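Local coordinates for 49 protein (Murid herpesvirus 4, PDB 6A4V), which interacts with poly(ADP-ribose) polymerase 1 of the host and, through this, probably facilitates virus replication, at residues B[40-45]-B[77-82]; B[256-261]-B[277-282]; B[284-289]-B[299-304]. All blocks are in the same frame, centred on the assembly; numbering follows the deposited sequence.

Interaction 1. Residues B[40-45]-B[77-82]; sequences YYPSLE and QTLRHN
Y40, Y41 and P42 meet L79 and N82 in a buried contact, part polar and part apolar. It lies near the middle of the elongated chain. The N-terminal loop that leads into helix 44-57 passes here over one side of helix 61-85. One hydrogen bond joins the two segments. The side-chain amide of N82 gives it, from ND2 to Y40 O at 3.1 Å. The N-H...O angle is 148°, so the bond is moderately bent. The donor is also tilted somewhat from the carbonyl plane of Y40, and the oxygen from the amide plane of N82.

The Y40 side chain runs past N82 in the opposite direction. Its ring and the amide plane are 28° apart, and ring atom CE1 of Y40 comes to 4.0 Å from N82 CB. With CG turned to the far side from the backbone N (chi1 -165°), the ring swings back to N82, although CB starts away from the helix. The far end of the ring is held by a second partner, as Y40 OH is hydrogen-bonded to E86.

In the fold, Y40 and Y41 both pair with M192 of strand 192-193 and make a classic beta bulge. This short piece of strand pairing is a rare feature in an otherwise helical protein. The Y41 ring leads away from helix 61-85, and its OH is hydrogen-bonded to F189 O.

The apolar half rests on one methyl. L79 CD2 lies against the loop, 3.1 Å from Y40 O and 3.5 Å from Y41 CB. It thus meets the same carbonyl oxygen that N82 grips. The same CD2 is 4.1 Å from P42 CD, where the two side chains cross obliquely.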
loop_
_atom_site.group_PDB
_atom_site.type_symbol
_atom_site.label_atom_id
_atom_site.label_comp_id
_atom_site.label_asym_id
_atom_site.label_seq_id
_atom_site.Cartn_x
_atom_site.Cartn_y
_atom_site.Cartn_z
ATOM N N TYR B 40 -1.691 -12.595 1.981
ATOM C CA TYR B 40 -0.558 -12.470 1.126
ATOM C C TYR B 40 -1.126 -12.708 -0.279
ATOM O O TYR B 40 -0.823 -11.991 -1.190
ATOM C CB TYR B 40 0.545 -13.437 1.585
ATOM C CG TYR B 40 1.927 -13.190 1.023
ATOM C CD1 TYR B 40 2.557 -11.977 1.209
ATOM C CD2 TYR B 40 2.675 -14.231 0.480
ATOM C CE1 TYR B 40 3.825 -11.745 0.693
ATOM C CE2 TYR B 40 3.967 -14.041 0.021
ATOM C CZ TYR B 40 4.534 -12.779 0.115
ATOM O OH TYR B 40 5.753 -12.544 -0.414
ATOM N N TYR B 41 -1.954 -13.750 -0.400
ATOM C CA TYR B 41 -2.856 -13.893 -1.490
ATOM C C TYR B 41 -4.047 -14.697 -1.006
ATOM O O TYR B 41 -3.881 -15.612 -0.209
ATOM C CB TYR B 41 -2.191 -14.594 -2.691
ATOM C CG TYR B 41 -1.571 -15.946 -2.428
ATOM C CD1 TYR B 41 -2.307 -17.115 -2.623
ATOM C CD2 TYR B 41 -0.241 -16.069 -2.035
ATOM C CE1 TYR B 41 -1.768 -18.362 -2.370
ATOM C CE2 TYR B 41 0.317 -17.306 -1.758
ATOM C CZ TYR B 41 -0.455 -18.449 -1.947
ATOM O OH TYR B 41 0.047 -19.675 -1.734
ATOM N N PRO B 42 -5.230 -14.453 -1.602
ATOM C CA PRO B 42 -6.422 -15.268 -1.376
ATOM C C PRO B 42 -6.472 -16.491 -2.283
ATOM O O PRO B 42 -5.745 -16.555 -3.328
ATOM C CB PRO B 42 -7.489 -14.223 -1.764
ATOM C CG PRO B 42 -6.895 -13.533 -2.949
ATOM C CD PRO B 42 -5.424 -13.425 -2.649
ATOM N N SER B 43 -7.342 -17.442 -1.948
ATOM C CA SER B 43 -7.606 -18.610 -2.811
ATOM C C SER B 43 -8.563 -18.213 -3.942
ATOM O O SER B 43 -9.544 -17.479 -3.676
ATOM C CB SER B 43 -8.261 -19.710 -1.990
ATOM O OG SER B 43 -9.344 -19.138 -1.241
ATOM N N LEU B 44 -8.379 -18.752 -5.150
ATOM C CA LEU B 44 -9.446 -18.639 -6.216
ATOM C C LEU B 44 -10.794 -19.079 -5.633
ATOM O O LEU B 44 -11.842 -18.494 -5.933
ATOM C CB LEU B 44 -9.122 -19.475 -7.455
ATOM C CG LEU B 44 -8.022 -18.921 -8.361
ATOM C CD1 LEU B 44 -7.474 -19.998 -9.290
ATOM C CD2 LEU B 44 -8.503 -17.730 -9.169
ATOM N N GLU B 45 -10.746 -20.109 -4.793
ATOM C CA GLU B 45 -11.929 -20.747 -4.271
ATOM C C GLU B 45 -12.789 -19.698 -3.559
ATOM O O GLU B 45 -13.967 -19.541 -3.879
ATOM C CB GLU B 45 -11.532 -21.928 -3.379
ATOM C CG GLU B 45 -10.779 -23.044 -4.121
ATOM C CD GLU B 45 -11.522 -23.861 -5.186
ATOM O OE1 GLU B 45 -12.196 -23.266 -6.063
ATOM O OE2 GLU B 45 -11.404 -25.111 -5.157
ATOM N N GLN B 77 -3.881 -5.405 -7.295
ATOM C CA GLN B 77 -3.154 -4.321 -6.797
ATOM C C GLN B 77 -2.458 -4.726 -5.501
ATOM O O GLN B 77 -1.230 -4.484 -5.317
ATOM C CB GLN B 77 -4.066 -3.126 -6.514
ATOM C CG GLN B 77 -3.298 -1.923 -5.963
ATOM C CD GLN B 77 -4.127 -0.668 -5.817
ATOM O OE1 GLN B 77 -5.245 -0.673 -5.290
ATOM N NE2 GLN B 77 -3.483 0.465 -6.081
ATOM N N THR B 78 -3.226 -5.276 -4.577
ATOM C CA THR B 78 -2.572 -5.744 -3.342
ATOM C C THR B 78 -1.496 -6.770 -3.712
ATOM O O THR B 78 -0.401 -6.700 -3.192
ATOM C CB THR B 78 -3.588 -6.387 -2.394
ATOM O OG1 THR B 78 -4.510 -5.349 -2.197
ATOM C CG2 THR B 78 -3.084 -6.856 -1.063
ATOM N N LEU B 79 -1.784 -7.702 -4.615
ATOM C CA LEU B 79 -0.816 -8.782 -4.901
ATOM C C LEU B 79 0.477 -8.259 -5.557
ATOM O O LEU B 79 1.556 -8.815 -5.345
ATOM C CB LEU B 79 -1.460 -9.837 -5.793
ATOM C CG LEU B 79 -2.593 -10.664 -5.180
ATOM C CD1 LEU B 79 -3.085 -11.704 -6.187
ATOM C CD2 LEU B 79 -2.147 -11.350 -3.912
ATOM N N ARG B 80 0.394 -7.171 -6.315
ATOM C CA ARG B 80 1.607 -6.528 -6.847
ATOM C C ARG B 80 2.421 -5.814 -5.749
ATOM O O ARG B 80 3.664 -5.840 -5.782
ATOM C CB ARG B 80 1.250 -5.474 -7.894
ATOM C CG ARG B 80 2.471 -4.727 -8.421
ATOM C CD ARG B 80 3.080 -5.350 -9.657
ATOM N NE ARG B 80 4.091 -6.407 -9.638
ATOM C CZ ARG B 80 4.319 -7.177 -10.693
ATOM N NH1 ARG B 80 3.368 -7.345 -11.607
ATOM N NH2 ARG B 80 5.476 -7.793 -10.838
ATOM N N HIS B 81 1.725 -5.109 -4.856
ATOM C CA HIS B 81 2.383 -4.528 -3.649
ATOM C C HIS B 81 3.169 -5.645 -2.961
ATOM O O HIS B 81 4.357 -5.506 -2.696
ATOM C CB HIS B 81 1.417 -3.821 -2.664
ATOM C CG HIS B 81 0.680 -2.604 -3.152
ATOM N ND1 HIS B 81 -0.392 -2.045 -2.435
ATOM C CD2 HIS B 81 0.789 -1.842 -4.280
ATOM C CE1 HIS B 81 -0.858 -0.972 -3.071
ATOM N NE2 HIS B 81 -0.150 -0.823 -4.208
ATOM N N ASN B 82 2.521 -6.799 -2.768
ATOM C CA ASN B 82 3.128 -7.887 -2.040
ATOM C C ASN B 82 4.332 -8.461 -2.809
ATOM O O ASN B 82 5.309 -8.773 -2.200
ATOM C CB ASN B 82 2.139 -8.973 -1.629
ATOM C CG ASN B 82 1.228 -8.521 -0.513
ATOM O OD1 ASN B 82 1.579 -7.584 0.192
ATOM N ND2 ASN B 82 0.029 -9.082 -0.413
#

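Interaction 2. Residues B[256-261]-B[277-282]; sequences ELEAIV and AKLSNL
L279 packs among L257, E258 and V261, and L257 also touches L282. The contact joins helix 238-262 to helix 274-289. The two helix segments run antiparallel at 158°, and their axes come no closer than 11.2 Å.

The apolar contacts between branched side chains come first. L279 divides its two methyls between two turns of the partner helix. Its CD1 goes to V261, and its CD2 goes to L257. V261 and L279 reach toward each other tip to tip, with V261 CG1 and L279 CD1 only 3.4 Å apart. This is tighter than usual van der Waals contact. The valine points this methyl at the leucine because CG1 lies opposite the backbone N (chi1 157°). L257 meets L279 at a slant, CD2 to CD2, at 3.7 Å. The same methyl of L257 lies 4.1 Å from L282 CD2. Here the two side chains cross at about a right angle, so L257 CD2 sits against both leucines.

The second kind of contact uses the carbon part of a charged side chain. E258 CG comes to 4.2 Å from L279 CD2. This is the same L279 methyl that meets L257. Beyond CG the glutamate is extended, and the chain carries its carboxylate onward.

Other helices close in on the same leucines. L257 also packs on V62, C65 and L66 of helix 61-85, and L282 packs on C304 and L305 of helix 295-312. On helix 274-289, K278 makes a salt bridge to E206 of the second subunit, and N281 packs on R99 of that subunit.

Helices 238-262 and 274-289 follow one another in the chain. Two consecutive helices packed antiparallel through apolar side chains make a helical hairpin, here part of a helical bundle.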
loop_
_atom_site.group_PDB
_atom_site.type_symbol
_atom_site.label_atom_id
_atom_site.label_comp_id
_atom_site.label_asym_id
_atom_site.label_seq_id
_atom_site.Cartn_x
_atom_site.Cartn_y
_atom_site.Cartn_z
ATOM N N GLU B 256 -15.279 -9.783 -21.057
ATOM C CA GLU B 256 -16.584 -10.184 -20.835
ATOM C C GLU B 256 -17.473 -8.952 -20.693
ATOM O O GLU B 256 -18.502 -8.902 -21.327
ATOM C CB GLU B 256 -16.710 -11.049 -19.582
ATOM C CG GLU B 256 -18.147 -11.261 -19.190
ATOM C CD GLU B 256 -18.471 -12.127 -17.991
ATOM O OE1 GLU B 256 -19.495 -12.792 -18.081
ATOM O OE2 GLU B 256 -17.768 -12.083 -16.953
ATOM N N LEU B 257 -17.105 -8.006 -19.806
ATOM C CA LEU B 257 -17.916 -6.829 -19.600
ATOM C C LEU B 257 -18.138 -6.101 -20.930
ATOM O O LEU B 257 -19.205 -5.570 -21.126
ATOM C CB LEU B 257 -17.237 -5.882 -18.609
ATOM C CG LEU B 257 -17.880 -4.486 -18.493
ATOM C CD1 LEU B 257 -19.025 -4.507 -17.515
ATOM C CD2 LEU B 257 -16.890 -3.455 -18.047
ATOM N N GLU B 258 -17.090 -5.961 -21.760
ATOM C CA GLU B 258 -17.234 -5.238 -23.026
ATOM C C GLU B 258 -18.289 -5.941 -23.913
ATOM O O GLU B 258 -19.062 -5.308 -24.631
ATOM C CB GLU B 258 -15.940 -5.171 -23.843
ATOM C CG GLU B 258 -14.776 -4.449 -23.226
ATOM C CD GLU B 258 -13.561 -4.443 -24.140
ATOM O OE1 GLU B 258 -13.309 -5.489 -24.802
ATOM O OE2 GLU B 258 -12.876 -3.388 -24.202
ATOM N N ALA B 259 -18.311 -7.275 -23.892
ATOM C CA ALA B 259 -19.228 -7.983 -24.762
ATOM C C ALA B 259 -20.652 -7.739 -24.278
ATOM O O ALA B 259 -21.469 -7.136 -25.014
ATOM C CB ALA B 259 -18.899 -9.445 -24.822
ATOM N N ILE B 260 -20.887 -8.192 -23.044
ATOM C CA ILE B 260 -22.085 -7.987 -22.289
ATOM C C ILE B 260 -22.686 -6.610 -22.559
ATOM O O ILE B 260 -23.891 -6.485 -22.677
ATOM C CB ILE B 260 -21.765 -8.188 -20.789
ATOM C CG1 ILE B 260 -21.733 -9.677 -20.454
ATOM C CG2 ILE B 260 -22.725 -7.443 -19.887
ATOM C CD1 ILE B 260 -21.516 -9.958 -18.985
ATOM N N VAL B 261 -21.861 -5.565 -22.494
ATOM C CA VAL B 261 -22.394 -4.211 -22.518
ATOM C C VAL B 261 -22.985 -3.984 -23.907
ATOM O O VAL B 261 -24.077 -3.426 -24.022
ATOM C CB VAL B 261 -21.344 -3.152 -22.108
ATOM C CG1 VAL B 261 -21.645 -1.744 -22.635
ATOM C CG2 VAL B 261 -21.222 -3.113 -20.595
ATOM N N ALA B 277 -17.186 5.477 -23.708
ATOM C CA ALA B 277 -15.979 6.268 -23.445
ATOM C C ALA B 277 -15.142 5.718 -22.283
ATOM O O ALA B 277 -13.902 5.631 -22.367
ATOM C CB ALA B 277 -16.392 7.689 -23.147
ATOM N N LYS B 278 -15.815 5.497 -21.152
ATOM C CA LYS B 278 -15.241 4.854 -20.035
ATOM C C LYS B 278 -14.813 3.445 -20.454
ATOM O O LYS B 278 -13.697 3.015 -20.117
ATOM C CB LYS B 278 -16.198 4.887 -18.839
ATOM C CG LYS B 278 -16.307 6.253 -18.176
ATOM C CD LYS B 278 -17.128 6.311 -16.884
ATOM C CE LYS B 278 -17.239 7.720 -16.325
ATOM N NZ LYS B 278 -15.946 8.211 -15.788
ATOM N N LEU B 279 -15.614 2.789 -21.311
ATOM C CA LEU B 279 -15.271 1.477 -21.683
ATOM C C LEU B 279 -13.990 1.498 -22.502
ATOM O O LEU B 279 -13.158 0.677 -22.295
ATOM C CB LEU B 279 -16.414 0.771 -22.413
ATOM C CG LEU B 279 -17.258 -0.131 -21.524
ATOM C CD1 LEU B 279 -18.459 -0.637 -22.301
ATOM C CD2 LEU B 279 -16.415 -1.290 -21.013
ATOM N N SER B 280 -13.828 2.504 -23.350
ATOM C CA SER B 280 -12.688 2.555 -24.223
ATOM C C SER B 280 -11.442 2.847 -23.382
ATOM O O SER B 280 -10.372 2.235 -23.553
ATOM C CB SER B 280 -12.874 3.582 -25.316
ATOM O OG SER B 280 -11.732 3.581 -26.162
ATOM N N ASN B 281 -11.642 3.737 -22.426
ATOM C CA ASN B 281 -10.639 4.116 -21.445
ATOM C C ASN B 281 -10.196 2.874 -20.650
ATOM O O ASN B 281 -8.992 2.601 -20.528
ATOM C CB ASN B 281 -11.251 5.187 -20.553
ATOM C CG ASN B 281 -10.240 5.997 -19.779
ATOM O OD1 ASN B 281 -9.180 6.354 -20.305
ATOM N ND2 ASN B 281 -10.570 6.254 -18.517
ATOM N N LEU B 282 -11.187 2.146 -20.126
ATOM C CA LEU B 282 -10.972 0.940 -19.342
ATOM C C LEU B 282 -10.107 -0.021 -20.132
ATOM O O LEU B 282 -9.221 -0.684 -19.602
ATOM C CB LEU B 282 -12.297 0.247 -18.968
ATOM C CG LEU B 282 -12.059 -1.023 -18.128
ATOM C CD1 LEU B 282 -11.010 -0.714 -17.052
ATOM C CD2 LEU B 282 -13.333 -1.535 -17.466
#

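Interaction 3. Residues B[284-289]-B[299-304]; sequences HLLHRL and DEILIC
L285 overlaps both E300 and I301, which follow one another on helix 295-312. With I301 it slides past in the opposite direction, and L285 CB lies 3.8 Å from I301 CG1. It meets E300 at about a right angle. Both methyls of the leucine sit against the carboxylate end. L285 CD2 is 3.8 Å from E300 CD, and L285 CD1 is 3.8 Å from E300 OE2. These are packing contacts, and the charge has its partner on another chain. E300 OE2 forms a salt bridge with R99 of the second subunit, and OE1 makes a weak hydrogen bond to H92 of that subunit.

I301 lies next to E300 against the same leucine. Its CG1 stands opposite the carbonyl carbon (chi1 -70°), and the extended chain carries CD1 on to two more leucines. I301 CD1 reaches L286 CD2 at 3.9 Å and L289 CD2 at 4.0 Å. It crosses each of these side chains at about a right angle. The CB of L286 does not point straight at helix 295-312, but the end of its side chain comes nearer.

All five touching residues are buried. F250 of helix 238-262 packs on L286, L289 and I301, and C73 of helix 61-85 also touches I301. Two further helices therefore close round the isoleucine.

The helix segments run antiparallel at 157°, with a closest axis approach of 10.3 Å. The chain between the two helices is short. Helices 238-262, 274-289 and 295-312 thus run in up-and-down order, and helix 295-312 is the last of the three. The hairpin it forms with helix 274-289 places E300 against the second subunit, at the dimer interface.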
loop_
_atom_site.group_PDB
_atom_site.type_symbol
_atom_site.label_atom_id
_atom_site.label_comp_id
_atom_site.label_asym_id
_atom_site.label_seq_id
_atom_site.Cartn_x
_atom_site.Cartn_y
_atom_site.Cartn_z
ATOM N N HIS B 284 -7.955 0.621 -22.703
ATOM C CA HIS B 284 -6.570 1.192 -22.800
ATOM C C HIS B 284 -5.764 0.942 -21.526
ATOM O O HIS B 284 -4.568 0.628 -21.570
ATOM C CB HIS B 284 -6.639 2.726 -23.029
ATOM C CG HIS B 284 -7.101 3.144 -24.381
ATOM N ND1 HIS B 284 -8.052 4.152 -24.558
ATOM C CD2 HIS B 284 -6.735 2.736 -25.619
ATOM C CE1 HIS B 284 -8.258 4.349 -25.845
ATOM N NE2 HIS B 284 -7.465 3.484 -26.522
ATOM N N LEU B 285 -6.431 1.100 -20.375
ATOM C CA LEU B 285 -5.790 0.862 -19.129
ATOM C C LEU B 285 -5.346 -0.601 -18.990
ATOM O O LEU B 285 -4.147 -0.852 -18.545
ATOM C CB LEU B 285 -6.746 1.303 -18.008
ATOM C CG LEU B 285 -6.706 2.819 -17.753
ATOM C CD1 LEU B 285 -7.849 3.262 -16.891
ATOM C CD2 LEU B 285 -5.386 3.237 -17.175
ATOM N N LEU B 286 -6.275 -1.537 -19.306
ATOM C CA LEU B 286 -6.028 -2.964 -19.140
ATOM C C LEU B 286 -4.872 -3.390 -20.020
ATOM O O LEU B 286 -3.989 -4.131 -19.599
ATOM C CB LEU B 286 -7.305 -3.782 -19.383
ATOM C CG LEU B 286 -7.927 -4.324 -18.093
ATOM C CD1 LEU B 286 -6.919 -5.181 -17.347
ATOM C CD2 LEU B 286 -8.427 -3.192 -17.196
ATOM N N HIS B 287 -4.827 -2.814 -21.204
ATOM C CA HIS B 287 -3.781 -3.072 -22.119
ATOM C C HIS B 287 -2.452 -2.535 -21.572
ATOM O O HIS B 287 -1.373 -3.135 -21.832
ATOM C CB HIS B 287 -4.119 -2.445 -23.482
ATOM C CG HIS B 287 -3.222 -2.946 -24.564
ATOM N ND1 HIS B 287 -1.966 -2.388 -24.806
ATOM C CD2 HIS B 287 -3.342 -3.992 -25.406
ATOM C CE1 HIS B 287 -1.374 -3.047 -25.787
ATOM N NE2 HIS B 287 -2.195 -4.041 -26.156
ATOM N N ARG B 288 -2.474 -1.370 -20.894
ATOM C CA ARG B 288 -1.205 -0.842 -20.357
ATOM C C ARG B 288 -0.766 -1.693 -19.162
ATOM O O ARG B 288 0.447 -1.880 -18.973
ATOM C CB ARG B 288 -1.288 0.615 -19.880
ATOM C CG ARG B 288 0.064 1.238 -19.527
ATOM C CD ARG B 288 0.909 1.401 -20.786
ATOM N NE ARG B 288 2.164 2.101 -20.550
ATOM C CZ ARG B 288 3.341 1.522 -20.337
ATOM N NH1 ARG B 288 3.588 0.294 -20.771
ATOM N NH2 ARG B 288 4.263 2.182 -19.653
ATOM N N LEU B 289 -1.742 -2.121 -18.335
ATOM C CA LEU B 289 -1.483 -2.910 -17.200
ATOM C C LEU B 289 -0.655 -4.173 -17.503
ATOM O O LEU B 289 0.038 -4.693 -16.620
ATOM C CB LEU B 289 -2.819 -3.258 -16.562
ATOM C CG LEU B 289 -2.741 -3.964 -15.222
ATOM C CD1 LEU B 289 -2.058 -3.070 -14.162
ATOM C CD2 LEU B 289 -4.168 -4.340 -14.829
ATOM N N ASP B 299 -5.009 2.162 -9.566
ATOM C CA ASP B 299 -5.746 3.274 -9.006
ATOM C C ASP B 299 -6.633 3.922 -10.066
ATOM O O ASP B 299 -7.765 4.290 -9.818
ATOM C CB ASP B 299 -4.825 4.325 -8.370
ATOM C CG ASP B 299 -4.252 3.970 -6.991
ATOM O OD1 ASP B 299 -5.019 3.406 -6.190
ATOM O OD2 ASP B 299 -3.038 4.338 -6.703
ATOM N N GLU B 300 -6.068 4.198 -11.241
ATOM C CA GLU B 300 -6.909 4.745 -12.354
ATOM C C GLU B 300 -8.061 3.815 -12.743
ATOM O O GLU B 300 -9.193 4.237 -12.924
ATOM C CB GLU B 300 -6.046 5.072 -13.563
ATOM C CG GLU B 300 -6.597 6.278 -14.265
ATOM C CD GLU B 300 -5.834 6.594 -15.510
ATOM O OE1 GLU B 300 -4.512 6.570 -15.441
ATOM O OE2 GLU B 300 -6.564 6.799 -16.514
ATOM N N ILE B 301 -7.795 2.518 -12.823
ATOM C CA ILE B 301 -8.866 1.591 -13.157
ATOM C C ILE B 301 -10.005 1.660 -12.138
ATOM O O ILE B 301 -11.134 1.630 -12.519
ATOM C CB ILE B 301 -8.312 0.171 -13.290
ATOM C CG1 ILE B 301 -7.449 0.009 -14.527
ATOM C CG2 ILE B 301 -9.411 -0.839 -13.272
ATOM C CD1 ILE B 301 -6.575 -1.229 -14.437
ATOM N N LEU B 302 -9.693 1.662 -10.846
ATOM C CA LEU B 302 -10.703 1.735 -9.791
ATOM C C LEU B 302 -11.615 2.926 -10.012
ATOM O O LEU B 302 -12.808 2.803 -9.907
ATOM C CB LEU B 302 -10.005 1.860 -8.423
ATOM C CG LEU B 302 -9.639 0.522 -7.815
ATOM C CD1 LEU B 302 -8.443 0.596 -6.889
ATOM C CD2 LEU B 302 -10.870 -0.090 -7.148
ATOM N N ILE B 303 -11.030 4.099 -10.265
ATOM C CA ILE B 303 -11.844 5.256 -10.336
ATOM C C ILE B 303 -12.767 5.065 -11.541
ATOM O O ILE B 303 -13.991 5.291 -11.464
ATOM C CB ILE B 303 -11.046 6.592 -10.328
ATOM C CG1 ILE B 303 -11.925 7.703 -9.774
ATOM C CG2 ILE B 303 -10.501 7.020 -11.697
ATOM C CD1 ILE B 303 -12.445 7.401 -8.381
ATOM N N CYS B 304 -12.216 4.468 -12.584
ATOM C CA CYS B 304 -12.919 4.237 -13.823
ATOM C C CYS B 304 -14.033 3.177 -13.692
ATOM O O CYS B 304 -15.158 3.281 -14.247
ATOM C CB CYS B 304 -11.897 3.904 -14.899
ATOM S SG CYS B 304 -12.674 3.373 -16.439
#

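Overall arrangement
From the N terminus, interaction 1 comes first. It closes a loop that holds helix 44-57 and the start of helix 61-85. Interaction 2 follows much later and closes the turn between helices 238-262 and 274-289. Interaction 3 closes the next turn, to helix 295-312. The three are in series, so none nests or crosses. Interactions 2 and 3 share helix 274-289 and have centres about 12 Å apart. C304 packs there against K278, N281 and L282. Interaction 1 touches interaction 3 where Q77 meets D299 and L302. Helix 61-85 thus ties the N-terminal loop to the C-terminal helices. All three lie within reach of the second subunit, interaction 1 by H81 alone.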